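Pullulanase (Bacillus acidopullulyticus, PDB 2WAN) hydrolyses the alpha-1,6-glucosidic linkages of pullulan and, as expected for this class of debranching enzyme, probably those at the branch points of starch. Local coordinates at residues Asp312-Leu318 with Pro597-Lys601; Ser328-Trp332 with Tyr377-Gln381; Val392-Ala396 with Lys601-Asp605; Asn513-Pro517 with Ser606-Trp610. All blocks are in the same frame, centred on the assembly; numbering follows the deposited sequence.

Contact 1 (Asp312-Leu318 with Pro597-Lys601); sequences DYSGNDL and PMAQK
Lys601 NZ is gripped from several directions at once: it donates to Gly315 O at 2.9 Å, gives a second hydrogen bond to an ordered water, and pairs with the carboxylate of Asp605 one helical turn further on. The water in turn makes a weak bond to Ser314 O, so the ammonium group reaches two neighbouring carbonyls of the 312-318 loop, one directly and one through solvent. NZ approaches Gly315 O from outside the carbonyl plane, tilted 30° from it. The lysine chain is extended as far as CE and bends only at its last torsion (chi4 45°), which swings NZ to Gly315 O while CD lies alongside Tyr313 O at 3.3 Å. An alanine here would take away this cation, and is likely to leave Gly315 O without its charged donor and the loop less firmly tied to the helix. The loop leads into the first strand of the CBM48 module, whereas 597-601 opens helix 597-614, which connects two strands of the catalytic beta/alpha barrel; the contact therefore sits on the seam between domains. Met598 adds the apolar share. Its chain curls back at chi2 and chi3, placing Met598 SD 3.4 Å from Tyr313 N in a weak hydrogen bond; Met598 CE touches Tyr313 CB and lies 3.8 Å from Leu318 CD1. Tyr313 also steadies the loop from within: Gly315 N lies 3.4 Å above its ring, towards the rim, and Tyr313 OH donates to the syn side of Asp317 OD1 at 2.5 Å.

Contact 2 (Ser328-Trp332 with Tyr377-Gln381); sequences SFRVW and YYLYQ
Strands 328-332 and 377-381 run in roughly the same direction, 36° apart, with axes 9.9 Å from each other at closest approach, too far for backbone pairing. They face each other across the interior of the CBM48 module, an immunoglobulin-like beta sandwich, and side chains do most of the bridging. Phe329 and Tyr378 form an edge-to-face (T-shaped) pair: ring centroids are 5.0 Å apart, planes are turned 66°, and Phe329 CE2 stands 3.7 Å above the centre of the tyrosine ring. Tyr378 presents that face because its CG lies between the backbone N and the carbonyl carbon (chi1 75°), which turns the ring toward Phe329. A leucine in its place would probably leave the Phe329 edge without an aromatic face and deprive Asp393, in a nearby loop, of one hydroxyl partner. Tyr380 is sandwiched instead. Val331 CB sits over one face, 4.0 Å from the ring centroid in a CH-pi contact, with Val331 CG2 beside it, and Tyr378 CD2 lies over the opposite face towards the rim. Phe329 CB touches Tyr380 OH at 3.8 Å, and that hydroxyl and Tyr378 OH both hydrogen-bond to Asp393 OD2.

Contact 3 (Val392-Ala396 with Lys601-Asp605); sequences VDPYA and KFVLD
The Tyr395 ring takes the edge of Phe602 over one face and the carboxylate of Asp605 at its hydroxyl edge. The two aromatic planes are almost perpendicular, 84° apart with centroids separated by 5.4 Å, a clean T-shaped pair in which Phe602 CD1 comes within 3.7 Å of Tyr395 CE1. Phe602 meets both loop residues edge-on: Pro394 O lies near the plane of its ring, 3.4 Å from Phe602 CE1, and Pro394 CB packs against the same carbon. With CG anti to the backbone N (chi1 174°), Phe602 reaches from the helix to both Pro394 and Tyr395. At the phenol tip, Tyr395 OH donates to Asp605 OD2 at 2.7 Å, on the anti side and slightly out of the carboxylate plane. The syn lone pair of the same oxygen receives Lys601 NZ at 3.0 Å in a salt bridge within the helix, while NZ also serves Gly315 O. Two donors on one oxygen would probably favour the charged form of Asp605, and together they fix the rotation of its carboxylate. On the loop side, Asp393 OD1 accepts from Tyr395 N at 2.9 Å, the donor lying above the carboxylate plane, and Ala396 N bonds to Asp393 O. Helix 564-568 covers Pro394 through Phe565 and Ile568. What presents Tyr395 to the barrel helix is thus an Asx turn superimposed on a type I beta turn, both starting at Asp393, at the edge of the CBM48 module where it rests on the catalytic domain.

Contact 4 (Asn513-Pro517 with Ser606-Trp610); sequences NYNVP and SVNYW
Asn515 reaches toward the helix with its CB near the Tyr609 ring, 4.1 Å from Tyr609 CD2; CG comes next, 3.7 Å from Ser606 OG. At the end of the amide, OD1 accepts a hydrogen bond of 2.6 Å from Ser606 OG, the donor standing 27° out of the carbonyl plane, while ND2 turns to Pro394 O in the neighbouring loop. Both ends of this buried amide are therefore satisfied, which fixes the way round it sits. Ser606 OG lies anti to the backbone N (chi1 -172°), an orientation that carries it off the helix to the asparagine; it also hydrogen-bonds Tyr554 OH. The backbone of the turn is held as well. Trp610 NE1 donates to Tyr514 O at 2.9 Å, with the oxygen close to the indole plane and the N-H...O angle 148°. Farther along the same indole, CH2 touches Pro517 CG at 4.0 Å, so one flat group meets the turn at its nitrogen and the proline beyond it at its six-membered ring. A water also links the backbone carbonyl of Asn515 to the helix: it donates to Asn515 O at 2.6 Å and accepts from Tyr609 OH at 2.7 Å. Tyr609 additionally forms a cation-pi contact with Arg397. Residues 513-516 make a type I beta turn in the connection between barrel strand 485-488 and helix 529-543, and its docking on helix 597-614 belongs to the layer around the parallel core of the catalytic beta/alpha barrel.

Overall arrangement
Three of the four contacts are read off one helix, 597-614, in successive turns: contact 1 at its start, contact 3 next, sharing Lys601, and contact 4 beyond. Contacts 1 and 3 join this catalytic-domain helix to loops at the edge of the CBM48 module; contact 1 is partly buried and contact 3 lies at the surface; both combine a charged group, Lys601 or Asp605, with apolar or aromatic packing. Contact 4 lies within the catalytic domain, is fully buried, and uses neutral donors and acceptors. Contact 2, the sandwich interior of CBM48, is buried and almost wholly aromatic and aliphatic. Asp393 connects contacts 2 and 3, Asn515 connects contacts 3 and 4, and the Asp317-Arg330 salt bridge connects contacts 1 and 2.

Contact 1 (Asp312-Leu318 with Pro597-Lys601)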
loop_
_atom_site.group_PDB
_atom_site.type_symbol
_atom_site.label_atom_id
_atom_site.label_comp_id
_atom_site.label_asym_id
_atom_site.label_seq_id
_atom_site.Cartn_x
_atom_site.Cartn_y
_atom_site.Cartn_z
ATOM N N ASP A 312 -3.189 24.821 -4.426
ATOM C CA ASP A 312 -2.060 23.916 -4.272
ATOM C C ASP A 312 -0.829 24.603 -3.684
ATOM O O ASP A 312 -0.151 25.405 -4.342
ATOM C CB ASP A 312 -1.728 23.220 -5.588
ATOM C CG ASP A 312 -0.554 22.285 -5.455
ATOM O OD1 ASP A 312 -0.616 21.395 -4.571
ATOM O OD2 ASP A 312 0.430 22.458 -6.213
ATOM N N TYR A 313 -0.550 24.282 -2.429
ATOM C CA TYR A 313 0.574 24.877 -1.716
ATOM C C TYR A 313 1.787 23.968 -1.747
ATOM O O TYR A 313 1.727 22.831 -1.280
ATOM C CB TYR A 313 0.195 25.197 -0.268
ATOM C CG TYR A 313 1.334 25.880 0.486
ATOM C CD1 TYR A 313 1.668 27.209 0.221
ATOM C CD2 TYR A 313 2.086 25.192 1.448
ATOM C CE1 TYR A 313 2.711 27.840 0.883
ATOM C CE2 TYR A 313 3.131 25.818 2.130
ATOM C CZ TYR A 313 3.438 27.153 1.836
ATOM O OH TYR A 313 4.468 27.800 2.480
ATOM N N SER A 314 2.887 24.477 -2.286
ATOM C CA SER A 314 4.071 23.653 -2.493
ATOM C C SER A 314 5.225 23.949 -1.531
ATOM O O SER A 314 6.301 23.358 -1.664
ATOM C CB SER A 314 4.532 23.734 -3.951
ATOM O OG SER A 314 4.919 25.047 -4.298
ATOM N N GLY A 315 5.016 24.848 -0.571
ATOM C CA GLY A 315 6.066 25.144 0.420
ATOM C C GLY A 315 6.374 23.953 1.320
ATOM O O GLY A 315 5.568 23.026 1.432
ATOM N N ASN A 316 7.528 23.998 1.987
ATOM C CA ASN A 316 7.989 22.887 2.829
ATOM C C ASN A 316 7.792 23.158 4.324
ATOM O O ASN A 316 8.368 22.460 5.158
ATOM C CB ASN A 316 9.470 22.588 2.539
ATOM C CG ASN A 316 10.391 23.788 2.842
ATOM O OD1 ASN A 316 9.976 24.777 3.458
ATOM N ND2 ASN A 316 11.642 23.698 2.405
ATOM N N ASP A 317 6.949 24.146 4.649
ATOM C CA ASP A 317 6.793 24.636 6.013
ATOM C C ASP A 317 5.425 24.360 6.660
ATOM O O ASP A 317 5.078 24.995 7.668
ATOM C CB ASP A 317 7.118 26.143 6.085
ATOM C CG ASP A 317 6.129 26.991 5.315
ATOM O OD1 ASP A 317 5.548 26.495 4.326
ATOM O OD2 ASP A 317 5.939 28.165 5.695
ATOM N N LEU A 318 4.640 23.429 6.117
ATOM C CA LEU A 318 3.418 23.056 6.845
ATOM C C LEU A 318 3.779 22.480 8.225
ATOM O O LEU A 318 4.751 21.710 8.363
ATOM C CB LEU A 318 2.518 22.102 6.044
ATOM C CG LEU A 318 1.898 22.679 4.754
ATOM C CD1 LEU A 318 1.067 21.593 4.038
ATOM C CD2 LEU A 318 1.033 23.898 5.047
ATOM N N PRO A 597 -3.954 16.300 -4.665
ATOM C CA PRO A 597 -2.563 16.784 -4.560
ATOM C C PRO A 597 -2.045 17.070 -3.135
ATOM O O PRO A 597 -0.925 16.650 -2.799
ATOM C CB PRO A 597 -2.572 18.058 -5.404
ATOM C CG PRO A 597 -3.595 17.724 -6.500
ATOM C CD PRO A 597 -4.675 16.954 -5.783
ATOM N N MET A 598 -2.830 17.773 -2.312
ATOM C CA MET A 598 -2.373 18.113 -0.953
ATOM C C MET A 598 -2.386 16.915 -0.012
ATOM O O MET A 598 -1.619 16.875 0.951
ATOM C CB MET A 598 -3.133 19.308 -0.366
ATOM C CG MET A 598 -2.802 20.656 -1.047
ATOM S SD MET A 598 -1.084 21.194 -1.019
ATOM C CE MET A 598 -0.858 21.578 0.714
ATOM N N ALA A 599 -3.250 15.938 -0.291
ATOM C CA ALA A 599 -3.242 14.695 0.469
ATOM C C ALA A 599 -1.979 13.903 0.080
ATOM O O ALA A 599 -1.242 13.392 0.946
ATOM C CB ALA A 599 -4.518 13.908 0.200
ATOM N N GLN A 600 -1.702 13.827 -1.219
ATOM C CA GLN A 600 -0.453 13.211 -1.680
ATOM C C GLN A 600 0.775 13.905 -1.066
ATOM O O GLN A 600 1.712 13.239 -0.614
ATOM C CB GLN A 600 -0.365 13.239 -3.215
ATOM C CG GLN A 600 0.838 12.455 -3.798
ATOM C CD GLN A 600 1.011 12.735 -5.283
ATOM O OE1 GLN A 600 1.333 13.855 -5.674
ATOM N NE2 GLN A 600 0.772 11.723 -6.115
ATOM N N LYS A 601 0.775 15.237 -1.066
ATOM C CA LYS A 601 1.872 15.998 -0.459
ATOM C C LYS A 601 2.055 15.655 1.016
ATOM O O LYS A 601 3.195 15.555 1.477
ATOM C CB LYS A 601 1.658 17.508 -0.636
ATOM C CG LYS A 601 2.722 18.364 0.085
ATOM C CD LYS A 601 2.476 19.849 -0.151
ATOM C CE LYS A 601 3.368 20.741 0.727
ATOM N NZ LYS A 601 4.804 20.295 0.752
HETATM O O HOH W 1 5.789 20.081 -1.868
#

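Contact 2 (Ser328-Trp332 with Tyr377-Gln381)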
loop_
_atom_site.group_PDB
_atom_site.type_symbol
_atom_site.label_atom_id
_atom_site.label_comp_id
_atom_site.label_asym_id
_atom_site.label_seq_id
_atom_site.Cartn_x
_atom_site.Cartn_y
_atom_site.Cartn_z
ATOM N N SER A 328 6.930 29.622 13.789
ATOM C CA SER A 328 5.974 29.897 12.715
ATOM C C SER A 328 5.077 28.686 12.496
ATOM O O SER A 328 5.545 27.538 12.569
ATOM C CB SER A 328 6.700 30.224 11.413
ATOM O OG SER A 328 7.466 31.411 11.567
ATOM N N PHE A 329 3.805 28.962 12.212
ATOM C CA PHE A 329 2.780 27.933 12.044
ATOM C C PHE A 329 2.173 28.115 10.667
ATOM O O PHE A 329 2.027 29.247 10.185
ATOM C CB PHE A 329 1.689 28.060 13.106
ATOM C CG PHE A 329 2.204 27.971 14.524
ATOM C CD1 PHE A 329 2.780 29.081 15.152
ATOM C CD2 PHE A 329 2.102 26.771 15.236
ATOM C CE1 PHE A 329 3.247 28.994 16.468
ATOM C CE2 PHE A 329 2.556 26.673 16.557
ATOM C CZ PHE A 329 3.136 27.795 17.174
ATOM N N ARG A 330 1.845 26.999 10.021
ATOM C CA ARG A 330 1.149 27.045 8.735
ATOM C C ARG A 330 0.294 25.810 8.565
ATOM O O ARG A 330 0.748 24.688 8.842
ATOM C CB ARG A 330 2.111 27.187 7.548
ATOM C CG ARG A 330 1.362 27.561 6.241
ATOM C CD ARG A 330 2.272 27.658 5.029
ATOM N NE ARG A 330 3.190 28.803 5.081
ATOM C CZ ARG A 330 2.944 29.997 4.540
ATOM N NH1 ARG A 330 1.799 30.231 3.914
ATOM N NH2 ARG A 330 3.849 30.961 4.626
ATOM N N VAL A 331 -0.955 26.030 8.147
ATOM C CA VAL A 331 -1.931 24.947 7.954
ATOM C C VAL A 331 -2.720 25.188 6.668
ATOM O O VAL A 331 -3.046 26.340 6.338
ATOM C CB VAL A 331 -2.895 24.807 9.184
ATOM C CG1 VAL A 331 -3.758 26.080 9.379
ATOM C CG2 VAL A 331 -3.779 23.556 9.067
ATOM N N TRP A 332 -3.012 24.109 5.935
ATOM C CA TRP A 332 -3.808 24.191 4.711
ATOM C C TRP A 332 -5.287 24.011 5.035
ATOM O O TRP A 332 -5.704 22.949 5.495
ATOM C CB TRP A 332 -3.339 23.125 3.706
ATOM C CG TRP A 332 -3.952 23.264 2.324
ATOM C CD1 TRP A 332 -3.757 24.285 1.430
ATOM C CD2 TRP A 332 -4.841 22.338 1.694
ATOM N NE1 TRP A 332 -4.485 24.047 0.273
ATOM C CE2 TRP A 332 -5.153 22.856 0.412
ATOM C CE3 TRP A 332 -5.394 21.106 2.082
ATOM C CZ2 TRP A 332 -6.006 22.186 -0.481
ATOM C CZ3 TRP A 332 -6.245 20.446 1.201
ATOM C CH2 TRP A 332 -6.542 20.990 -0.067
ATOM N N TYR A 377 2.086 23.744 24.051
ATOM C CA TYR A 377 1.118 22.905 23.340
ATOM C C TYR A 377 0.210 23.776 22.484
ATOM O O TYR A 377 0.020 24.971 22.770
ATOM C CB TYR A 377 0.300 22.050 24.320
ATOM C CG TYR A 377 1.155 21.065 25.093
ATOM C CD1 TYR A 377 1.818 21.446 26.282
ATOM C CD2 TYR A 377 1.343 19.765 24.622
ATOM C CE1 TYR A 377 2.614 20.543 26.990
ATOM C CE2 TYR A 377 2.149 18.855 25.323
ATOM C CZ TYR A 377 2.775 19.244 26.504
ATOM O OH TYR A 377 3.560 18.328 27.187
ATOM N N TYR A 378 -0.345 23.204 21.421
ATOM C CA TYR A 378 -1.216 24.005 20.570
ATOM C C TYR A 378 -2.262 23.196 19.821
ATOM O O TYR A 378 -2.169 21.962 19.682
ATOM C CB TYR A 378 -0.411 24.834 19.557
ATOM C CG TYR A 378 0.193 24.088 18.354
ATOM C CD1 TYR A 378 1.263 23.202 18.518
ATOM C CD2 TYR A 378 -0.291 24.311 17.053
ATOM C CE1 TYR A 378 1.832 22.547 17.422
ATOM C CE2 TYR A 378 0.276 23.661 15.939
ATOM C CZ TYR A 378 1.341 22.790 16.139
ATOM O OH TYR A 378 1.931 22.166 15.082
ATOM N N LEU A 379 -3.281 23.924 19.384
ATOM C CA LEU A 379 -4.329 23.396 18.518
ATOM C C LEU A 379 -4.665 24.462 17.500
ATOM O O LEU A 379 -4.419 25.669 17.740
ATOM C CB LEU A 379 -5.598 23.101 19.318
ATOM C CG LEU A 379 -5.602 21.887 20.251
ATOM C CD1 LEU A 379 -6.825 21.893 21.159
ATOM C CD2 LEU A 379 -5.518 20.585 19.431
ATOM N N TYR A 380 -5.218 24.028 16.365
ATOM C CA TYR A 380 -5.899 24.953 15.432
ATOM C C TYR A 380 -7.396 24.951 15.683
ATOM O O TYR A 380 -8.004 23.904 15.874
ATOM C CB TYR A 380 -5.622 24.594 13.956
ATOM C CG TYR A 380 -4.158 24.649 13.569
ATOM C CD1 TYR A 380 -3.398 25.812 13.773
ATOM C CD2 TYR A 380 -3.534 23.550 12.965
ATOM C CE1 TYR A 380 -2.052 25.865 13.411
ATOM C CE2 TYR A 380 -2.198 23.607 12.575
ATOM C CZ TYR A 380 -1.460 24.757 12.821
ATOM O OH TYR A 380 -0.138 24.813 12.461
ATOM N N GLN A 381 -7.984 26.144 15.677
ATOM C CA GLN A 381 -9.423 26.285 15.775
ATOM C C GLN A 381 -9.932 26.730 14.404
ATOM O O GLN A 381 -9.588 27.810 13.912
ATOM C CB GLN A 381 -9.780 27.272 16.882
ATOM C CG GLN A 381 -11.295 27.394 17.115
ATOM C CD GLN A 381 -11.623 28.335 18.260
ATOM O OE1 GLN A 381 -11.983 27.900 19.346
ATOM N NE2 GLN A 381 -11.471 29.627 18.023
#

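Contact 3 (Val392-Ala396 with Lys601-Asp605)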
loop_
_atom_site.group_PDB
_atom_site.type_symbol
_atom_site.label_atom_id
_atom_site.label_comp_id
_atom_site.label_asym_id
_atom_site.label_seq_id
_atom_site.Cartn_x
_atom_site.Cartn_y
_atom_site.Cartn_z
ATOM N N VAL A 392 -5.651 18.901 16.112
ATOM C CA VAL A 392 -4.200 18.773 16.234
ATOM C C VAL A 392 -3.600 18.927 14.827
ATOM O O VAL A 392 -4.134 18.396 13.844
ATOM C CB VAL A 392 -3.814 17.410 16.892
ATOM C CG1 VAL A 392 -2.264 17.206 16.918
ATOM C CG2 VAL A 392 -4.394 17.304 18.295
ATOM N N ASP A 393 -2.517 19.693 14.732
ATOM C CA ASP A 393 -1.778 19.852 13.494
ATOM C C ASP A 393 -1.393 18.475 12.915
ATOM O O ASP A 393 -0.681 17.730 13.577
ATOM C CB ASP A 393 -0.508 20.641 13.795
ATOM C CG ASP A 393 0.153 21.210 12.552
ATOM O OD1 ASP A 393 -0.043 20.659 11.456
ATOM O OD2 ASP A 393 0.864 22.250 12.674
ATOM N N PRO A 394 -1.842 18.148 11.679
ATOM C CA PRO A 394 -1.420 16.878 11.057
ATOM C C PRO A 394 0.103 16.758 10.931
ATOM O O PRO A 394 0.633 15.640 10.831
ATOM C CB PRO A 394 -2.060 16.947 9.662
ATOM C CG PRO A 394 -3.301 17.753 9.883
ATOM C CD PRO A 394 -2.823 18.854 10.825
ATOM N N TYR A 395 0.789 17.899 10.936
ATOM C CA TYR A 395 2.244 17.933 10.849
ATOM C C TYR A 395 2.965 17.996 12.205
ATOM O O TYR A 395 4.180 18.139 12.216
ATOM C CB TYR A 395 2.702 19.111 9.964
ATOM C CG TYR A 395 2.582 18.861 8.477
ATOM C CD1 TYR A 395 1.337 18.923 7.833
ATOM C CD2 TYR A 395 3.716 18.547 7.707
ATOM C CE1 TYR A 395 1.212 18.697 6.452
ATOM C CE2 TYR A 395 3.609 18.311 6.319
ATOM C CZ TYR A 395 2.345 18.398 5.705
ATOM O OH TYR A 395 2.211 18.141 4.362
ATOM N N ALA A 396 2.240 17.908 13.330
ATOM C CA ALA A 396 2.877 17.948 14.651
ATOM C C ALA A 396 3.907 16.822 14.773
ATOM O O ALA A 396 3.657 15.700 14.301
ATOM C CB ALA A 396 1.819 17.794 15.775
ATOM N N LYS A 601 0.775 15.237 -1.066
ATOM C CA LYS A 601 1.872 15.998 -0.459
ATOM C C LYS A 601 2.055 15.655 1.016
ATOM O O LYS A 601 3.195 15.555 1.477
ATOM C CB LYS A 601 1.658 17.508 -0.636
ATOM C CG LYS A 601 2.722 18.364 0.085
ATOM C CD LYS A 601 2.476 19.849 -0.151
ATOM C CE LYS A 601 3.368 20.741 0.727
ATOM N NZ LYS A 601 4.804 20.295 0.752
ATOM N N PHE A 602 0.949 15.449 1.741
ATOM C CA PHE A 602 1.035 15.079 3.144
ATOM C C PHE A 602 1.845 13.785 3.318
ATOM O O PHE A 602 2.683 13.670 4.219
ATOM C CB PHE A 602 -0.358 14.902 3.787
ATOM C CG PHE A 602 -0.281 14.372 5.195
ATOM C CD1 PHE A 602 -0.072 15.250 6.254
ATOM C CD2 PHE A 602 -0.328 12.988 5.464
ATOM C CE1 PHE A 602 0.052 14.782 7.567
ATOM C CE2 PHE A 602 -0.202 12.523 6.774
ATOM C CZ PHE A 602 -0.012 13.426 7.818
ATOM N N VAL A 603 1.563 12.804 2.468
ATOM C CA VAL A 603 2.277 11.529 2.534
ATOM C C VAL A 603 3.745 11.718 2.154
ATOM O O VAL A 603 4.642 11.218 2.849
ATOM C CB VAL A 603 1.594 10.451 1.644
ATOM C CG1 VAL A 603 2.418 9.139 1.634
ATOM C CG2 VAL A 603 0.188 10.186 2.159
ATOM N N LEU A 604 4.000 12.418 1.053
ATOM C CA LEU A 604 5.380 12.654 0.643
ATOM C C LEU A 604 6.177 13.387 1.719
ATOM O O LEU A 604 7.319 13.018 2.010
ATOM C CB LEU A 604 5.428 13.445 -0.673
ATOM C CG LEU A 604 4.920 12.682 -1.903
ATOM C CD1 LEU A 604 4.550 13.668 -3.034
ATOM C CD2 LEU A 604 5.967 11.685 -2.370
ATOM N N ASP A 605 5.592 14.440 2.290
ATOM C CA ASP A 605 6.277 15.179 3.358
ATOM C C ASP A 605 6.564 14.250 4.549
ATOM O O ASP A 605 7.647 14.304 5.139
ATOM C CB ASP A 605 5.447 16.360 3.848
ATOM C CG ASP A 605 5.387 17.505 2.847
ATOM O OD1 ASP A 605 6.183 17.545 1.900
ATOM O OD2 ASP A 605 4.525 18.374 3.027
#

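Contact 4 (Asn513-Pro517 with Ser606-Trp610)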
loop_
_atom_site.group_PDB
_atom_site.type_symbol
_atom_site.label_atom_id
_atom_site.label_comp_id
_atom_site.label_asym_id
_atom_site.label_seq_id
_atom_site.Cartn_x
_atom_site.Cartn_y
_atom_site.Cartn_z
ATOM N N ASN A 513 -1.676 10.087 14.428
ATOM C CA ASN A 513 -0.666 11.170 14.285
ATOM C C ASN A 513 0.549 10.627 13.529
ATOM O O ASN A 513 1.454 10.019 14.108
ATOM C CB ASN A 513 -0.264 11.783 15.646
ATOM C CG ASN A 513 -1.480 12.163 16.493
ATOM O OD1 ASN A 513 -2.053 13.267 16.370
ATOM N ND2 ASN A 513 -1.893 11.245 17.332
ATOM N N TYR A 514 0.546 10.831 12.217
ATOM C CA TYR A 514 1.507 10.150 11.340
ATOM C C TYR A 514 2.972 10.484 11.587
ATOM O O TYR A 514 3.852 9.692 11.230
ATOM C CB TYR A 514 1.176 10.404 9.872
ATOM C CG TYR A 514 -0.043 9.653 9.364
ATOM C CD1 TYR A 514 0.044 8.302 9.000
ATOM C CD2 TYR A 514 -1.269 10.300 9.230
ATOM C CE1 TYR A 514 -1.060 7.614 8.521
ATOM C CE2 TYR A 514 -2.390 9.612 8.757
ATOM C CZ TYR A 514 -2.263 8.264 8.403
ATOM O OH TYR A 514 -3.348 7.563 7.929
ATOM N N ASN A 515 3.244 11.650 12.175
ATOM C CA ASN A 515 4.624 12.127 12.308
ATOM C C ASN A 515 5.149 12.108 13.737
ATOM O O ASN A 515 6.129 12.790 14.068
ATOM C CB ASN A 515 4.718 13.517 11.683
ATOM C CG ASN A 515 4.323 13.475 10.241
ATOM O OD1 ASN A 515 4.953 12.757 9.456
ATOM N ND2 ASN A 515 3.247 14.171 9.885
ATOM N N VAL A 516 4.495 11.294 14.563
ATOM C CA VAL A 516 4.807 11.153 15.995
ATOM C C VAL A 516 5.025 9.662 16.302
ATOM O O VAL A 516 4.240 8.836 15.855
ATOM C CB VAL A 516 3.634 11.668 16.893
ATOM C CG1 VAL A 516 3.930 11.478 18.387
ATOM C CG2 VAL A 516 3.280 13.158 16.570
ATOM N N PRO A 517 6.090 9.316 17.069
ATOM C CA PRO A 517 6.282 7.931 17.502
ATOM C C PRO A 517 5.208 7.488 18.482
ATOM O O PRO A 517 4.782 8.275 19.340
ATOM C CB PRO A 517 7.638 7.976 18.228
ATOM C CG PRO A 517 8.335 9.168 17.648
ATOM C CD PRO A 517 7.217 10.168 17.506
ATOM N N SER A 606 5.597 13.390 4.873
ATOM C CA SER A 606 5.754 12.483 6.023
ATOM C C SER A 606 6.910 11.490 5.837
ATOM O O SER A 606 7.750 11.347 6.722
ATOM C CB SER A 606 4.460 11.727 6.312
ATOM O OG SER A 606 4.593 10.999 7.527
ATOM N N VAL A 607 6.963 10.804 4.697
ATOM C CA VAL A 607 8.026 9.798 4.512
ATOM C C VAL A 607 9.397 10.497 4.445
ATOM O O VAL A 607 10.383 9.977 4.952
ATOM C CB VAL A 607 7.794 8.830 3.312
ATOM C CG1 VAL A 607 6.602 7.908 3.583
ATOM C CG2 VAL A 607 7.620 9.588 1.991
ATOM N N ASN A 608 9.446 11.688 3.858
ATOM C CA ASN A 608 10.699 12.455 3.874
ATOM C C ASN A 608 11.136 12.781 5.293
ATOM O O ASN A 608 12.321 12.693 5.604
ATOM C CB ASN A 608 10.578 13.744 3.066
ATOM C CG ASN A 608 10.865 13.524 1.591
ATOM O OD1 ASN A 608 12.021 13.526 1.165
ATOM N ND2 ASN A 608 9.814 13.331 0.808
ATOM N N TYR A 609 10.169 13.160 6.130
ATOM C CA TYR A 609 10.443 13.535 7.521
ATOM C C TYR A 609 10.995 12.323 8.284
ATOM O O TYR A 609 11.993 12.453 9.017
ATOM C CB TYR A 609 9.176 14.067 8.218
ATOM C CG TYR A 609 9.351 14.224 9.713
ATOM C CD1 TYR A 609 10.174 15.239 10.242
ATOM C CD2 TYR A 609 8.717 13.358 10.607
ATOM C CE1 TYR A 609 10.332 15.391 11.628
ATOM C CE2 TYR A 609 8.882 13.491 11.998
ATOM C CZ TYR A 609 9.692 14.511 12.498
ATOM O OH TYR A 609 9.870 14.639 13.861
ATOM N N TRP A 610 10.350 11.162 8.140
ATOM C CA TRP A 610 10.838 9.971 8.844
ATOM C C TRP A 610 12.265 9.577 8.426
ATOM O O TRP A 610 13.105 9.220 9.267
ATOM C CB TRP A 610 9.854 8.799 8.698
ATOM C CG TRP A 610 8.685 8.977 9.627
ATOM C CD1 TRP A 610 7.465 9.505 9.313
ATOM C CD2 TRP A 610 8.653 8.696 11.033
ATOM N NE1 TRP A 610 6.655 9.542 10.427
ATOM C CE2 TRP A 610 7.364 9.056 11.503
ATOM C CE3 TRP A 610 9.591 8.169 11.946
ATOM C CZ2 TRP A 610 6.972 8.897 12.845
ATOM C CZ3 TRP A 610 9.204 7.999 13.295
ATOM C CH2 TRP A 610 7.897 8.368 13.727
HETATM O O HOH W 2 8.240 13.196 15.486
#